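Local coordinates for probable threonyl-tRNA synthetase 1 (Aeropyrum pernix, PDB 3A32), which probably attaches threonine to tRNA(Thr) in two steps, activating threonine with ATP to threonyl-AMP first, and lacks the domain that would remove mischarged serine, at residues E407-V415 against R427-A438; A337-T348 against A395-A405. All blocks are in the same frame, centred on the assembly; numbering follows the deposited sequence.

Contact 1: E407-V415 against R427-A438; sequences EVREKVLDV and RLAIAYGDAADA. With SO4 (sulfate ion), chain D.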
loop_
_atom_site.group_PDB
_atom_site.type_symbol
_atom_site.label_atom_id
_atom_site.label_comp_id
_atom_site.label_asym_id
_atom_site.label_seq_id
_atom_site.Cartn_x
_atom_site.Cartn_y
_atom_site.Cartn_z
ATOM N N GLU A 407 -25.460 26.453 -18.270
ATOM C CA GLU A 407 -25.365 25.833 -16.944
ATOM C C GLU A 407 -25.400 26.868 -15.838
ATOM O O GLU A 407 -26.064 26.698 -14.832
ATOM C CB GLU A 407 -24.065 24.993 -16.799
ATOM C CG GLU A 407 -24.059 23.695 -17.612
ATOM C CD GLU A 407 -24.055 23.938 -19.106
ATOM O OE1 GLU A 407 -23.372 24.876 -19.593
ATOM O OE2 GLU A 407 -24.758 23.208 -19.794
ATOM N N VAL A 408 -24.634 27.920 -16.011
ATOM C CA VAL A 408 -24.696 29.026 -15.078
ATOM C C VAL A 408 -26.136 29.689 -15.013
ATOM O O VAL A 408 -26.674 29.925 -13.928
ATOM C CB VAL A 408 -23.646 30.042 -15.475
ATOM C CG1 VAL A 408 -23.912 31.351 -14.826
ATOM C CG2 VAL A 408 -22.209 29.498 -15.152
ATOM N N ARG A 409 -26.752 29.981 -16.157
ATOM C CA ARG A 409 -28.023 30.709 -16.148
ATOM C C ARG A 409 -29.186 29.851 -15.689
ATOM O O ARG A 409 -30.125 30.341 -15.032
ATOM C CB ARG A 409 -28.307 31.251 -17.535
ATOM C CG ARG A 409 -27.447 32.410 -17.935
ATOM C CD ARG A 409 -27.349 32.480 -19.462
ATOM N NE ARG A 409 -26.557 33.661 -19.803
ATOM C CZ ARG A 409 -26.172 33.998 -21.039
ATOM N NH1 ARG A 409 -26.518 33.255 -22.088
ATOM N NH2 ARG A 409 -25.447 35.101 -21.213
ATOM N N GLU A 410 -29.134 28.560 -16.022
ATOM C CA GLU A 410 -30.239 27.650 -15.663
ATOM C C GLU A 410 -30.017 26.958 -14.355
ATOM O O GLU A 410 -30.945 26.316 -13.831
ATOM C CB GLU A 410 -30.440 26.603 -16.742
ATOM C CG GLU A 410 -30.848 27.264 -18.012
ATOM C CD GLU A 410 -30.991 26.320 -19.159
ATOM O OE1 GLU A 410 -30.835 25.082 -18.958
ATOM O OE2 GLU A 410 -31.248 26.847 -20.269
ATOM N N LYS A 411 -28.783 27.024 -13.846
ATOM C CA LYS A 411 -28.455 26.417 -12.532
ATOM C C LYS A 411 -28.609 24.916 -12.559
ATOM O O LYS A 411 -29.106 24.308 -11.613
ATOM C CB LYS A 411 -29.263 27.041 -11.375
ATOM C CG LYS A 411 -28.933 28.531 -11.132
ATOM C CD LYS A 411 -27.776 28.809 -10.152
ATOM C CE LYS A 411 -27.320 30.282 -10.250
ATOM N NZ LYS A 411 -28.430 31.346 -9.989
ATOM N N VAL A 412 -28.168 24.324 -13.656
ATOM C CA VAL A 412 -28.220 22.879 -13.846
ATOM C C VAL A 412 -26.909 22.494 -14.520
ATOM O O VAL A 412 -26.568 23.056 -15.597
ATOM C CB VAL A 412 -29.433 22.453 -14.740
ATOM C CG1 VAL A 412 -29.410 20.926 -15.024
ATOM C CG2 VAL A 412 -30.740 22.855 -14.047
ATOM N N LEU A 413 -26.140 21.593 -13.891
ATOM C CA LEU A 413 -24.878 21.161 -14.505
ATOM C C LEU A 413 -25.157 20.097 -15.553
ATOM O O LEU A 413 -26.104 19.363 -15.412
ATOM C CB LEU A 413 -23.931 20.598 -13.455
ATOM C CG LEU A 413 -23.488 21.565 -12.347
ATOM C CD1 LEU A 413 -22.816 20.772 -11.246
ATOM C CD2 LEU A 413 -22.573 22.706 -12.886
ATOM N N ASP A 414 -24.342 20.032 -16.585
ATOM C CA ASP A 414 -24.393 18.969 -17.595
ATOM C C ASP A 414 -23.267 17.970 -17.264
ATOM O O ASP A 414 -22.069 18.258 -17.469
ATOM C CB ASP A 414 -24.222 19.570 -18.991
ATOM C CG ASP A 414 -24.053 18.541 -20.077
ATOM O OD1 ASP A 414 -23.960 17.343 -19.814
ATOM O OD2 ASP A 414 -24.008 18.945 -21.260
ATOM N N VAL A 415 -23.668 16.811 -16.731
ATOM C CA VAL A 415 -22.746 15.881 -16.116
ATOM C C VAL A 415 -22.869 14.539 -16.819
ATOM O O VAL A 415 -23.958 13.969 -16.880
ATOM C CB VAL A 415 -23.032 15.715 -14.600
ATOM C CG1 VAL A 415 -22.145 14.657 -13.961
ATOM C CG2 VAL A 415 -22.853 17.006 -13.887
ATOM N N ARG A 427 -25.736 11.282 -19.906
ATOM C CA ARG A 427 -25.999 12.625 -19.412
ATOM C C ARG A 427 -26.894 12.666 -18.223
ATOM O O ARG A 427 -27.942 12.020 -18.186
ATOM C CB ARG A 427 -26.585 13.490 -20.540
ATOM C CG ARG A 427 -26.566 14.951 -20.251
ATOM C CD ARG A 427 -26.848 15.785 -21.457
ATOM N NE ARG A 427 -27.317 17.083 -20.989
ATOM C CZ ARG A 427 -27.694 18.101 -21.766
ATOM N NH1 ARG A 427 -27.699 18.001 -23.085
ATOM N NH2 ARG A 427 -28.116 19.217 -21.203
ATOM N N LEU A 428 -26.481 13.431 -17.213
ATOM C CA LEU A 428 -27.327 13.693 -16.040
ATOM C C LEU A 428 -27.488 15.181 -15.936
ATOM O O LEU A 428 -26.617 15.936 -16.333
ATOM C CB LEU A 428 -26.707 13.201 -14.721
ATOM C CG LEU A 428 -26.059 11.828 -14.620
ATOM C CD1 LEU A 428 -25.304 11.749 -13.292
ATOM C CD2 LEU A 428 -27.075 10.685 -14.753
ATOM N N ALA A 429 -28.603 15.600 -15.375
ATOM C CA ALA A 429 -28.886 17.028 -15.161
ATOM C C ALA A 429 -28.833 17.252 -13.649
ATOM O O ALA A 429 -29.689 16.776 -12.919
ATOM C CB ALA A 429 -30.246 17.367 -15.693
ATOM N N ILE A 430 -27.785 17.923 -13.188
ATOM C CA ILE A 430 -27.547 18.120 -11.767
ATOM C C ILE A 430 -27.843 19.573 -11.358
ATOM O O ILE A 430 -27.049 20.484 -11.647
ATOM C CB ILE A 430 -26.075 17.718 -11.335
ATOM C CG1 ILE A 430 -25.748 16.245 -11.630
ATOM C CG2 ILE A 430 -25.909 17.941 -9.867
ATOM C CD1 ILE A 430 -26.691 15.241 -11.076
ATOM N N ALA A 431 -28.974 19.789 -10.686
ATOM C CA ALA A 431 -29.367 21.144 -10.263
ATOM C C ALA A 431 -28.459 21.577 -9.114
ATOM O O ALA A 431 -27.962 20.745 -8.346
ATOM C CB ALA A 431 -30.873 21.215 -9.852
ATOM N N TYR A 432 -28.216 22.874 -9.008
ATOM C CA TYR A 432 -27.454 23.400 -7.876
ATOM C C TYR A 432 -27.967 24.797 -7.559
ATOM O O TYR A 432 -28.594 25.438 -8.420
ATOM C CB TYR A 432 -25.933 23.427 -8.198
ATOM C CG TYR A 432 -25.552 24.455 -9.254
ATOM C CD1 TYR A 432 -25.045 25.703 -8.903
ATOM C CD2 TYR A 432 -25.743 24.185 -10.610
ATOM C CE1 TYR A 432 -24.707 26.653 -9.897
ATOM C CE2 TYR A 432 -25.432 25.087 -11.576
ATOM C CZ TYR A 432 -24.919 26.315 -11.227
ATOM O OH TYR A 432 -24.636 27.184 -12.236
ATOM N N GLY A 433 -27.671 25.274 -6.347
ATOM C CA GLY A 433 -27.986 26.635 -5.905
ATOM C C GLY A 433 -26.728 27.480 -5.964
ATOM O O GLY A 433 -26.754 28.583 -6.460
ATOM N N ASP A 434 -25.604 26.954 -5.486
ATOM C CA ASP A 434 -24.319 27.621 -5.652
ATOM C C ASP A 434 -23.193 26.579 -5.723
ATOM O O ASP A 434 -23.470 25.370 -5.733
ATOM C CB ASP A 434 -24.078 28.613 -4.516
ATOM C CG ASP A 434 -24.028 27.940 -3.141
ATOM O OD1 ASP A 434 -23.910 26.692 -2.999
ATOM O OD2 ASP A 434 -24.078 28.692 -2.169
ATOM N N ALA A 435 -21.938 27.046 -5.732
ATOM C CA ALA A 435 -20.771 26.161 -5.895
ATOM C C ALA A 435 -20.745 25.006 -4.903
ATOM O O ALA A 435 -20.556 23.872 -5.285
ATOM C CB ALA A 435 -19.454 26.973 -5.819
ATOM N N ALA A 436 -20.928 25.318 -3.634
ATOM C CA ALA A 436 -20.907 24.347 -2.543
ATOM C C ALA A 436 -21.949 23.270 -2.694
ATOM O O ALA A 436 -21.692 22.101 -2.421
ATOM C CB ALA A 436 -21.127 25.079 -1.207
ATOM N N ASP A 437 -23.149 23.686 -3.076
ATOM C CA ASP A 437 -24.249 22.797 -3.309
ATOM C C ASP A 437 -23.987 21.898 -4.538
ATOM O O ASP A 437 -24.309 20.695 -4.523
ATOM C CB ASP A 437 -25.522 23.620 -3.501
ATOM C CG ASP A 437 -26.755 22.775 -3.426
ATOM O OD1 ASP A 437 -26.964 22.122 -2.350
ATOM O OD2 ASP A 437 -27.490 22.735 -4.444
ATOM N N ALA A 438 -23.424 22.479 -5.595
ATOM C CA ALA A 438 -22.952 21.714 -6.742
ATOM C C ALA A 438 -21.920 20.657 -6.325
ATOM O O ALA A 438 -22.019 19.512 -6.757
ATOM C CB ALA A 438 -22.386 22.653 -7.889
HETATM S S SO4 D . -28.985 21.462 -23.836
HETATM O O1 SO4 D . -29.013 22.561 -24.795
HETATM O O2 SO4 D . -30.369 21.224 -23.398
HETATM O O3 SO4 D . -28.408 20.291 -24.488
HETATM O O4 SO4 D . -28.061 21.795 -22.750
#
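L413 and I430 face each other as a hydrogen-bonded antiparallel pair in the β-hairpin of strands 412-419 and 424-431, at one border of the anticodon-binding domain's mixed sheet. L413 N gives a nearly straight bond to I430 O at 2.7 Å, and I430 N returns one to L413 O. V415 and L428 repeat the exchange, and Y432 N bonds to K411 O just beyond the strand. On the face with L413 and V415, V415 CG2 packs on I430 CG1 at 3.7 Å. L413 reaches two ways: CG lies 3.9 Å from Y432 CD2, and CD1 meets the methyl of A438 on the following helix. L442 of that helix also touches L413 and V415.

The Y432 ring fills the corner between helix 405-410 and the hairpin. Its CG sits between the backbone N and the carbonyl carbon (chi1 69°), which turns the ring back over K411. K411 CB lies over one face, offset toward the rim, and the hydroxyl comes to the last turn of the helix, with OH 3.0 Å from E407 O. K411 itself leaves the helix with positive phi. L359 of helix 353-369 touches the ring as well.

On the other sheet face, the D414 carboxylate stacks on the R427 guanidinium, their planes 16° apart. It is a salt bridge by charge alone: D414 OD1 is 3.6 Å from R427 NE, well out of the guanidinium plane. D414 OD2 also has a salt bridge to R416. The extended R427 chain carries its end to a sulfate, probably from the crystallisation liquor, also held by K406. R427 NH1 donates to sulfate O3 at 2.8 Å.

Contact 2: A337-T348 against A395-A405; sequences APIQFAVIAVKT and AKPAVNVFIGA. With SO4 (sulfate ion), chain B.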
loop_
_atom_site.group_PDB
_atom_site.type_symbol
_atom_site.label_atom_id
_atom_site.label_comp_id
_atom_site.label_asym_id
_atom_site.label_seq_id
_atom_site.Cartn_x
_atom_site.Cartn_y
_atom_site.Cartn_z
ATOM N N ALA A 337 -10.032 5.414 -11.774
ATOM C CA ALA A 337 -9.812 6.259 -12.934
ATOM C C ALA A 337 -8.730 7.281 -12.561
ATOM O O ALA A 337 -8.851 7.993 -11.546
ATOM C CB ALA A 337 -11.135 6.974 -13.325
ATOM N N PRO A 338 -7.678 7.408 -13.399
ATOM C CA PRO A 338 -6.691 8.471 -13.142
ATOM C C PRO A 338 -7.378 9.842 -12.921
ATOM O O PRO A 338 -7.120 10.507 -11.902
ATOM C CB PRO A 338 -5.820 8.443 -14.406
ATOM C CG PRO A 338 -5.893 6.986 -14.868
ATOM C CD PRO A 338 -7.358 6.626 -14.613
ATOM N N ILE A 339 -8.256 10.265 -13.847
ATOM C CA ILE A 339 -9.049 11.492 -13.658
ATOM C C ILE A 339 -10.489 11.101 -13.329
ATOM O O ILE A 339 -11.178 10.475 -14.154
ATOM C CB ILE A 339 -8.993 12.430 -14.919
ATOM C CG1 ILE A 339 -7.536 12.823 -15.230
ATOM C CG2 ILE A 339 -9.897 13.675 -14.718
ATOM C CD1 ILE A 339 -7.326 13.613 -16.585
ATOM N N GLN A 340 -10.950 11.457 -12.126
ATOM C CA GLN A 340 -12.302 11.136 -11.708
ATOM C C GLN A 340 -13.362 12.119 -12.205
ATOM O O GLN A 340 -14.415 11.705 -12.701
ATOM C CB GLN A 340 -12.336 10.988 -10.182
ATOM C CG GLN A 340 -11.572 9.695 -9.741
ATOM C CD GLN A 340 -11.582 9.480 -8.282
ATOM O OE1 GLN A 340 -11.099 10.314 -7.516
ATOM N NE2 GLN A 340 -12.103 8.330 -7.859
ATOM N N PHE A 341 -13.096 13.418 -12.071
ATOM C CA PHE A 341 -14.001 14.462 -12.579
ATOM C C PHE A 341 -13.188 15.313 -13.497
ATOM O O PHE A 341 -12.178 15.869 -13.050
ATOM C CB PHE A 341 -14.538 15.365 -11.449
ATOM C CG PHE A 341 -15.593 14.710 -10.605
ATOM C CD1 PHE A 341 -16.925 14.670 -11.040
ATOM C CD2 PHE A 341 -15.252 14.086 -9.404
ATOM C CE1 PHE A 341 -17.907 14.040 -10.271
ATOM C CE2 PHE A 341 -16.226 13.446 -8.622
ATOM C CZ PHE A 341 -17.564 13.445 -9.032
ATOM N N ALA A 342 -13.609 15.442 -14.767
ATOM C CA ALA A 342 -13.032 16.484 -15.616
ATOM C C ALA A 342 -14.038 17.644 -15.609
ATOM O O ALA A 342 -15.229 17.429 -15.911
ATOM C CB ALA A 342 -12.782 15.991 -17.029
ATOM N N VAL A 343 -13.582 18.827 -15.226
ATOM C CA VAL A 343 -14.417 20.022 -15.136
ATOM C C VAL A 343 -14.040 20.922 -16.312
ATOM O O VAL A 343 -12.896 21.400 -16.402
ATOM C CB VAL A 343 -14.215 20.776 -13.770
ATOM C CG1 VAL A 343 -15.052 22.040 -13.708
ATOM C CG2 VAL A 343 -14.556 19.855 -12.529
ATOM N N ILE A 344 -14.984 21.099 -17.232
ATOM C CA ILE A 344 -14.754 21.722 -18.545
ATOM C C ILE A 344 -15.517 23.055 -18.648
ATOM O O ILE A 344 -16.750 23.083 -18.664
ATOM C CB ILE A 344 -15.111 20.749 -19.700
ATOM C CG1 ILE A 344 -14.263 19.473 -19.575
ATOM C CG2 ILE A 344 -14.796 21.385 -21.080
ATOM C CD1 ILE A 344 -14.923 18.217 -19.964
ATOM N N ALA A 345 -14.757 24.151 -18.683
ATOM C CA ALA A 345 -15.329 25.481 -18.641
ATOM C C ALA A 345 -15.550 25.917 -20.099
ATOM O O ALA A 345 -14.587 26.109 -20.837
ATOM C CB ALA A 345 -14.370 26.443 -17.901
ATOM N N VAL A 346 -16.805 26.040 -20.539
ATOM C CA VAL A 346 -17.034 26.390 -21.952
ATOM C C VAL A 346 -17.180 27.918 -22.102
ATOM O O VAL A 346 -18.274 28.487 -21.941
ATOM C CB VAL A 346 -18.205 25.661 -22.533
ATOM C CG1 VAL A 346 -18.246 25.874 -24.065
ATOM C CG2 VAL A 346 -18.175 24.126 -22.130
ATOM N N LYS A 347 -16.058 28.580 -22.347
ATOM C CA LYS A 347 -16.040 30.047 -22.365
ATOM C C LYS A 347 -16.671 30.595 -23.645
ATOM O O LYS A 347 -16.701 29.918 -24.678
ATOM C CB LYS A 347 -14.628 30.575 -22.148
ATOM C CG LYS A 347 -14.362 30.814 -20.682
ATOM C CD LYS A 347 -12.938 30.507 -20.293
ATOM C CE LYS A 347 -12.822 30.371 -18.739
ATOM N NZ LYS A 347 -12.243 31.583 -18.001
ATOM N N THR A 348 -17.193 31.815 -23.547
ATOM C CA THR A 348 -18.018 32.412 -24.593
ATOM C C THR A 348 -17.369 33.657 -25.190
ATOM O O THR A 348 -17.678 34.025 -26.310
ATOM C CB THR A 348 -19.459 32.772 -24.071
ATOM O OG1 THR A 348 -19.385 33.783 -23.062
ATOM C CG2 THR A 348 -20.145 31.542 -23.473
ATOM N N ALA A 395 -7.469 10.993 -22.206
ATOM C CA ALA A 395 -7.574 10.995 -20.767
ATOM C C ALA A 395 -8.760 10.183 -20.207
ATOM O O ALA A 395 -8.659 9.644 -19.077
ATOM C CB ALA A 395 -7.633 12.400 -20.267
ATOM N N LYS A 396 -9.860 10.095 -20.987
ATOM C CA LYS A 396 -11.029 9.284 -20.623
ATOM C C LYS A 396 -11.443 9.447 -19.149
ATOM O O LYS A 396 -11.421 8.450 -18.382
ATOM C CB LYS A 396 -10.785 7.810 -20.942
ATOM C CG LYS A 396 -10.701 7.508 -22.419
ATOM C CD LYS A 396 -10.287 6.084 -22.714
ATOM C CE LYS A 396 -10.402 5.840 -24.208
ATOM N NZ LYS A 396 -9.376 6.567 -25.017
ATOM N N PRO A 397 -11.798 10.705 -18.733
ATOM C CA PRO A 397 -12.122 10.950 -17.325
ATOM C C PRO A 397 -13.342 10.144 -16.953
ATOM O O PRO A 397 -14.184 9.910 -17.805
ATOM C CB PRO A 397 -12.442 12.458 -17.295
ATOM C CG PRO A 397 -11.722 13.025 -18.521
ATOM C CD PRO A 397 -11.954 11.928 -19.543
ATOM N N ALA A 398 -13.452 9.695 -15.712
ATOM C CA ALA A 398 -14.644 8.942 -15.296
ATOM C C ALA A 398 -15.922 9.776 -15.501
ATOM O O ALA A 398 -16.890 9.287 -16.060
ATOM C CB ALA A 398 -14.519 8.447 -13.811
ATOM N N VAL A 399 -15.909 11.045 -15.090
ATOM C CA VAL A 399 -17.098 11.918 -15.183
ATOM C C VAL A 399 -16.676 13.239 -15.821
ATOM O O VAL A 399 -15.704 13.803 -15.364
ATOM C CB VAL A 399 -17.721 12.168 -13.758
ATOM C CG1 VAL A 399 -18.988 13.063 -13.824
ATOM C CG2 VAL A 399 -18.095 10.808 -13.024
ATOM N N ASN A 400 -17.364 13.704 -16.879
ATOM C CA ASN A 400 -17.189 15.070 -17.441
ATOM C C ASN A 400 -18.240 16.026 -16.910
ATOM O O ASN A 400 -19.420 15.697 -16.956
ATOM C CB ASN A 400 -17.184 15.127 -19.009
ATOM C CG ASN A 400 -16.057 14.302 -19.633
ATOM O OD1 ASN A 400 -15.014 14.040 -18.994
ATOM N ND2 ASN A 400 -16.273 13.854 -20.893
ATOM N N VAL A 401 -17.814 17.179 -16.394
ATOM C CA VAL A 401 -18.756 18.215 -15.890
ATOM C C VAL A 401 -18.596 19.431 -16.789
ATOM O O VAL A 401 -17.525 20.016 -16.854
ATOM C CB VAL A 401 -18.521 18.572 -14.377
ATOM C CG1 VAL A 401 -19.510 19.653 -13.882
ATOM C CG2 VAL A 401 -18.616 17.290 -13.489
ATOM N N PHE A 402 -19.625 19.737 -17.554
ATOM C CA PHE A 402 -19.560 20.837 -18.517
ATOM C C PHE A 402 -20.162 22.069 -17.916
ATOM O O PHE A 402 -21.322 22.050 -17.475
ATOM C CB PHE A 402 -20.278 20.495 -19.832
ATOM C CG PHE A 402 -19.537 19.459 -20.668
ATOM C CD1 PHE A 402 -18.462 19.831 -21.474
ATOM C CD2 PHE A 402 -19.910 18.113 -20.622
ATOM C CE1 PHE A 402 -17.774 18.886 -22.233
ATOM C CE2 PHE A 402 -19.226 17.159 -21.373
ATOM C CZ PHE A 402 -18.163 17.533 -22.195
ATOM N N ILE A 403 -19.362 23.125 -17.833
ATOM C CA ILE A 403 -19.875 24.368 -17.305
ATOM C C ILE A 403 -19.796 25.480 -18.328
ATOM O O ILE A 403 -18.741 26.022 -18.556
ATOM C CB ILE A 403 -19.221 24.815 -16.020
ATOM C CG1 ILE A 403 -19.290 23.679 -14.978
ATOM C CG2 ILE A 403 -19.980 26.133 -15.508
ATOM C CD1 ILE A 403 -18.300 23.759 -13.935
ATOM N N GLY A 404 -20.936 25.754 -18.970
ATOM C CA GLY A 404 -21.069 26.889 -19.884
ATOM C C GLY A 404 -22.105 27.914 -19.400
ATOM O O GLY A 404 -22.616 27.837 -18.279
ATOM N N ALA A 405 -22.377 28.885 -20.256
ATOM C CA ALA A 405 -23.341 29.969 -20.012
ATOM C C ALA A 405 -24.711 29.425 -19.606
ATOM O O ALA A 405 -25.344 29.946 -18.716
ATOM C CB ALA A 405 -23.472 30.810 -21.300
HETATM S S SO4 B . -10.335 5.350 -28.336
HETATM O O1 SO4 B . -11.441 6.279 -28.043
HETATM O O2 SO4 B . -10.464 3.936 -27.974
HETATM O O3 SO4 B . -10.291 5.374 -29.782
HETATM O O4 SO4 B . -9.126 5.876 -27.702
HETATM O O HOH W 1 -8.933 8.993 -16.277
HETATM O O HOH W 2 -20.859 28.462 -22.783
#
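A342 O accepts the shortest bond between the two strands, from V401 N at 2.6 Å, and N400 CA adds a C-H contact to the same oxygen at 3.4 Å. Strands 341-347 and 399-403 run parallel here, neighbours in the mixed sheet of the anticodon-binding domain. The bonds cross back and forth: A342 N to V399 O, I344 N to V401 O, I403 N to I344 O, and V346 N to I403 O. The chain between them holds helix 353-369, strand 373-380 and helix 384-393. Strand 373-380 flanks 341-347 and strand 412-419 flanks 399-403, so the pair is internal to the sheet.

On one face, the F341 side chain lies beside V399, with CD1 3.8 Å from V399 CB, and the ring edge meets V401 CG2. V343 CG1 meets I403 CD1 at 3.7 Å. L367 of helix 353-369 touches F341. On the other face, I344 runs beside F402. I344 CG1 is anti to the carbonyl carbon (chi1 -59°), carrying CD1 to 3.7 Å from F402 CE1 and also against N400 CB. L384 and V388 of helix 384-393 touch F402. A342 CB is pressed against the P397 ring, 3.5 Å from CG, which is tight. N400 OD1 is buried near this methyl with no polar partner in the model.

Before the strands, A398 N bonds to I339 O in its carbonyl plane. I339 CG2 rests on P397 CB. At the far end the backbones part after V346, and a water bridges them, donating to V346 O at 2.7 Å and accepting from A405 N at 3.0 Å.

Overall arrangement
Contacts 1 and 2 share one mixed sheet, and their centres are 13 Å apart. Strand 399-403 of contact 2 lies between strand 341-347 and strand 412-419, the inner strand of the contact 1 hairpin. D414 O and F402 N, 2.9 Å apart, probably form a hydrogen bond across that border. V415 CG1 packs on V399 CG1 at 3.5 Å, and L413 CD2 on I403 CG1 at 4.0 Å. Helix 405-410 follows strand 399-403 directly and leads into the hairpin; E407 OE1 accepts from G404 N at its start. Both contacts lie in the anticodon-binding domain, away from the zinc bound by C112, H166 and H310.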